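Local atomic coordinates of NEQ011 (Nanoarchaeum equitans Kin4-M, PDB entry 6GQ8), a protein that binds a ferric ion and, as a superoxide reductase of the desulfoferrodoxin family, probably reduces superoxide. Residues P12-E17 with Y23-E28; T58-I63 with A83-K88. All blocks are in the same frame, centred on the assembly; numbering follows the deposited sequence.

Overall arrangement
Interaction 1 is a hairpin contact: 12-17 and 23-28 run antiparallel at one margin of a three-stranded sheet, joined by backbone hydrogen bonds, with an apolar face turned inward and a largely polar face partly open to solvent. Interaction 2 is smaller and largely buried; 58-63, from the other sheet, meets 83-88 through methyl groups alone. The two are neighbours, their centres about 12 Å apart, since strand 22-29 lies between 12-19 and 74-84. Tyr23 links them, its N lying 2.8 Å from Ala83 O in a probable hydrogen bond and its ring packing on Leu85. Interaction 1 thus works within one sheet, whereas interaction 2 bridges the two sheets of the chain.

Interaction 1: residues P12-E17 with Y23-E28; sequences PIIEIE and YKITIE
Ile13 and Glu28 open a run of three hydrogen-bonded pairs, each closed by two backbone bonds. Ile13 N gives its hydrogen to Glu28 O at 2.9 Å, tilted 35° from the carbonyl plane, and Glu28 N returns a bond to Ile13 O. Glu15 and Thr26 do the same; here Glu15 N reaches Thr26 O at 2.9 Å in the carbonyl plane, nearly straight at 168°. In the last pair Glu17 N bonds to Lys24 O, and Lys24 N to Glu17 O at 2.6 Å, nearly in line with the C=O bond. Strands 12-19 and 22-29 form a beta hairpin at the margin of the three-stranded sheet, and 22-29 spends its other edge on 74-84, where Ile25 bonds with Val81. Ile13 O also takes a CA-H contact from Ile27 CA at 3.3 Å. On the outer face the carboxylate of Glu15 is salt-bridged to Lys31, while Glu17 OE1 and Lys24 NZ stay 4.4 Å apart, beyond a salt bridge. On the opposite face, Ile14 and Ile25 lie side by side, CG2 of each anti to its own N (chi1 -55° in Ile14), those methyls 4.1 Å apart, and Ile16 CG2 meets Tyr23 CD1 obliquely at 3.6 Å.

Interaction 2: residues T58-I63 with A83-K88; sequences THIARI and AKLEGK
Ile60 carries this contact from its side, touching Ala83 with one branch and Leu85 with the other. Its CG2 methyl stands 3.7 Å from Ala83 CB, and its CD1 methyl lies at the same 3.7 Å from Leu85 CD2. The fork is set by the torsions: chi1 of -62° swings CG1 beside the backbone N and leaves CG2 anti to that N, while chi2 of -60° bends the chain so that CD1 departs from the fully extended course. Ala83 needs no such adjustment, because its CB already points toward 58-63. Leu85 reaches the contact differently. Its CB does not aim at the other segment, but CG sits anti to the carbonyl carbon and the CD2 branch comes back close enough to meet Ile60, the two side chains crossing at a slant. No hydrogen bond joins the segments; the nearest CA atoms, those of Ile60 and Ala83, are 7.3 Å apart, a separation spanned by side chains.

Leu48 and Phe50 of strand 43-52 also pack on Ile60, and Phe50 touches Leu85 as well. Toward the second subunit, Ile60 O accepts a hydrogen bond from Thr75 OG1 of that chain, and Ala83 pairs there in an antiparallel sheet that continues across the interface. Ile60 and Ala61 both face Leu48, a classic beta bulge in the strand that is outermost within this chain, and the apolar contact made by Ile60 is typical of the space between the two sheets of a beta sandwich, here toward its end where strand 74-84 runs out.

Interaction 1: residues P12-E17 with Y23-E28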
# COMPACT_ATOMS: atom_id res chain seq x y z
N PRO A 12 16.89 -4.42 6.64
CA PRO A 12 16.49 -3.01 6.76
C PRO A 12 17.09 -2.38 8.01
O PRO A 12 16.67 -2.68 9.13
CB PRO A 12 14.96 -3.09 6.83
CG PRO A 12 14.68 -4.43 7.42
CD PRO A 12 15.78 -5.34 6.94
N ILE A 13 18.07 -1.51 7.82
CA ILE A 13 18.78 -0.90 8.95
C ILE A 13 17.95 0.26 9.48
O ILE A 13 17.50 1.12 8.72
CB ILE A 13 20.18 -0.43 8.53
CG1 ILE A 13 21.01 -1.62 8.04
CG2 ILE A 13 20.88 0.27 9.68
CD1 ILE A 13 21.09 -2.76 9.03
N ILE A 14 17.76 0.29 10.80
CA ILE A 14 16.94 1.31 11.46
C ILE A 14 17.86 2.30 12.17
O ILE A 14 18.77 1.88 12.91
CB ILE A 14 15.96 0.68 12.46
CG1 ILE A 14 15.08 -0.37 11.77
CG2 ILE A 14 15.10 1.75 13.11
CD1 ILE A 14 14.33 -1.26 12.73
N GLU A 15 17.62 3.59 11.96
CA GLU A 15 18.26 4.65 12.74
C GLU A 15 17.18 5.54 13.35
O GLU A 15 16.17 5.84 12.71
CB GLU A 15 19.20 5.50 11.89
CG GLU A 15 20.44 4.77 11.41
CD GLU A 15 21.43 5.69 10.73
OE1 GLU A 15 21.09 6.87 10.51
OE2 GLU A 15 22.55 5.24 10.44
N ILE A 16 17.41 5.95 14.60
CA ILE A 16 16.43 6.69 15.38
C ILE A 16 17.05 7.99 15.87
O ILE A 16 18.14 7.98 16.45
CB ILE A 16 15.91 5.86 16.57
CG1 ILE A 16 15.32 4.54 16.09
CG2 ILE A 16 14.88 6.65 17.37
CD1 ILE A 16 15.05 3.55 17.21
N GLU A 17 16.37 9.11 15.62
CA GLU A 17 16.74 10.40 16.19
C GLU A 17 15.50 11.04 16.80
O GLU A 17 14.46 11.12 16.15
CB GLU A 17 17.36 11.35 15.16
CG GLU A 17 18.57 10.79 14.43
CD GLU A 17 19.23 11.83 13.53
OE1 GLU A 17 18.85 13.02 13.61
OE2 GLU A 17 20.14 11.45 12.76
N TYR A 23 9.89 10.94 16.92
CA TYR A 23 11.02 10.09 16.57
C TYR A 23 11.22 10.19 15.06
O TYR A 23 10.30 9.92 14.29
CB TYR A 23 10.78 8.64 16.98
CG TYR A 23 10.90 8.38 18.47
CD1 TYR A 23 12.14 8.22 19.07
CD2 TYR A 23 9.76 8.27 19.27
CE1 TYR A 23 12.25 7.98 20.43
CE2 TYR A 23 9.87 8.03 20.62
CZ TYR A 23 11.11 7.88 21.20
OH TYR A 23 11.21 7.64 22.55
N LYS A 24 12.43 10.57 14.65
CA LYS A 24 12.79 10.60 13.24
C LYS A 24 13.46 9.27 12.92
O LYS A 24 14.57 8.99 13.38
CB LYS A 24 13.72 11.78 12.94
CG LYS A 24 14.23 11.82 11.51
CD LYS A 24 15.30 12.90 11.34
CE LYS A 24 15.83 12.93 9.91
NZ LYS A 24 16.93 13.91 9.76
N ILE A 25 12.78 8.45 12.12
CA ILE A 25 13.14 7.05 11.94
C ILE A 25 13.54 6.87 10.48
O ILE A 25 12.71 6.98 9.58
CB ILE A 25 11.99 6.11 12.31
CG1 ILE A 25 11.56 6.36 13.77
CG2 ILE A 25 12.40 4.66 12.13
CD1 ILE A 25 10.20 5.79 14.11
N THR A 26 14.83 6.61 10.26
CA THR A 26 15.35 6.34 8.92
C THR A 26 15.48 4.83 8.74
O THR A 26 15.99 4.14 9.63
CB THR A 26 16.71 7.01 8.72
OG1 THR A 26 16.60 8.42 8.97
CG2 THR A 26 17.21 6.79 7.30
N ILE A 27 15.00 4.33 7.61
CA ILE A 27 15.11 2.92 7.26
C ILE A 27 15.77 2.84 5.89
O ILE A 27 15.32 3.48 4.94
CB ILE A 27 13.73 2.23 7.23
CG1 ILE A 27 12.95 2.52 8.51
CG2 ILE A 27 13.90 0.73 7.06
CD1 ILE A 27 11.45 2.45 8.32
N GLU A 28 16.86 2.07 5.81
CA GLU A 28 17.58 1.90 4.55
C GLU A 28 17.96 0.44 4.39
O GLU A 28 18.51 -0.17 5.31
CB GLU A 28 18.83 2.79 4.51
CG GLU A 28 19.56 2.77 3.17
CD GLU A 28 20.69 3.79 3.10
OE1 GLU A 28 21.03 4.39 4.14
OE2 GLU A 28 21.25 3.98 2.00

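Interaction 2: residues T58-I63 with A83-K88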
# COMPACT_ATOMS: atom_id res chain seq x y z
N THR A 58 2.23 -2.16 16.78
CA THR A 58 1.42 -1.15 16.09
C THR A 58 2.09 -0.78 14.77
O THR A 58 3.27 -0.42 14.74
CB THR A 58 1.25 0.09 16.96
OG1 THR A 58 0.47 -0.23 18.12
CG2 THR A 58 0.56 1.20 16.18
N HIS A 59 1.33 -0.88 13.69
CA HIS A 59 1.84 -0.51 12.38
C HIS A 59 2.01 1.00 12.32
O HIS A 59 1.05 1.75 12.50
CB HIS A 59 0.90 -0.99 11.28
CG HIS A 59 1.56 -1.13 9.94
ND1 HIS A 59 0.92 -1.71 8.86
CD2 HIS A 59 2.79 -0.79 9.51
CE1 HIS A 59 1.74 -1.71 7.82
NE2 HIS A 59 2.88 -1.16 8.19
N ILE A 60 3.24 1.45 12.07
CA ILE A 60 3.55 2.88 12.05
C ILE A 60 3.55 3.43 10.63
O ILE A 60 2.93 4.46 10.36
CB ILE A 60 4.90 3.15 12.75
CG1 ILE A 60 4.85 2.73 14.22
CG2 ILE A 60 5.26 4.62 12.63
CD1 ILE A 60 3.80 3.46 15.04
N ALA A 61 4.25 2.76 9.71
CA ALA A 61 4.35 3.26 8.35
C ALA A 61 4.48 2.09 7.38
O ALA A 61 4.96 1.01 7.74
CB ALA A 61 5.55 4.20 8.19
N ARG A 62 4.03 2.33 6.15
CA ARG A 62 4.25 1.42 5.03
C ARG A 62 4.78 2.24 3.86
O ARG A 62 4.14 3.21 3.44
CB ARG A 62 2.95 0.70 4.65
CG ARG A 62 3.00 -0.14 3.38
CD ARG A 62 1.81 -1.10 3.31
NE ARG A 62 2.02 -2.29 4.14
CZ ARG A 62 1.09 -3.22 4.37
NH1 ARG A 62 -0.12 -3.11 3.84
NH2 ARG A 62 1.38 -4.27 5.12
N ILE A 63 5.96 1.88 3.36
CA ILE A 63 6.62 2.63 2.29
C ILE A 63 6.85 1.68 1.12
O ILE A 63 7.54 0.66 1.27
CB ILE A 63 7.94 3.26 2.74
CG1 ILE A 63 7.73 4.13 3.98
CG2 ILE A 63 8.55 4.08 1.61
CD1 ILE A 63 8.32 3.54 5.24
N ALA A 83 7.14 9.74 13.83
CA ALA A 83 6.07 9.18 14.64
C ALA A 83 6.18 9.65 16.08
O ALA A 83 7.28 9.88 16.60
CB ALA A 83 6.09 7.64 14.61
N LYS A 84 5.02 9.79 16.72
CA LYS A 84 4.92 9.95 18.17
C LYS A 84 4.73 8.57 18.78
O LYS A 84 3.76 7.88 18.46
CB LYS A 84 3.74 10.85 18.52
CG LYS A 84 3.81 12.24 17.91
CD LYS A 84 2.63 13.10 18.34
CE LYS A 84 2.78 14.53 17.85
NZ LYS A 84 1.66 15.40 18.31
N LEU A 85 5.66 8.16 19.65
CA LEU A 85 5.61 6.84 20.24
C LEU A 85 5.59 6.96 21.76
O LEU A 85 6.44 7.65 22.34
CB LEU A 85 6.81 5.99 19.80
CG LEU A 85 7.00 5.86 18.29
CD1 LEU A 85 8.28 5.10 17.98
CD2 LEU A 85 5.80 5.17 17.66
N GLU A 86 4.63 6.30 22.39
CA GLU A 86 4.46 6.36 23.84
C GLU A 86 5.09 5.14 24.48
O GLU A 86 4.82 4.01 24.08
CB GLU A 86 2.98 6.45 24.21
CG GLU A 86 2.74 6.66 25.71
CD GLU A 86 1.27 6.66 26.07
OE1 GLU A 86 0.61 5.61 25.92
OE2 GLU A 86 0.77 7.72 26.50
N GLY A 87 5.94 5.38 25.48
CA GLY A 87 6.53 4.31 26.24
C GLY A 87 7.77 3.74 25.58
O GLY A 87 8.22 4.19 24.52
N LYS A 88 8.32 2.72 26.22
CA LYS A 88 9.48 2.02 25.70
C LYS A 88 9.05 0.76 24.96
O LYS A 88 7.96 0.23 25.16
CB LYS A 88 10.45 1.68 26.83
CG LYS A 88 11.09 2.91 27.46
CD LYS A 88 12.17 2.56 28.46
CE LYS A 88 12.85 3.81 28.98
NZ LYS A 88 13.85 3.52 30.04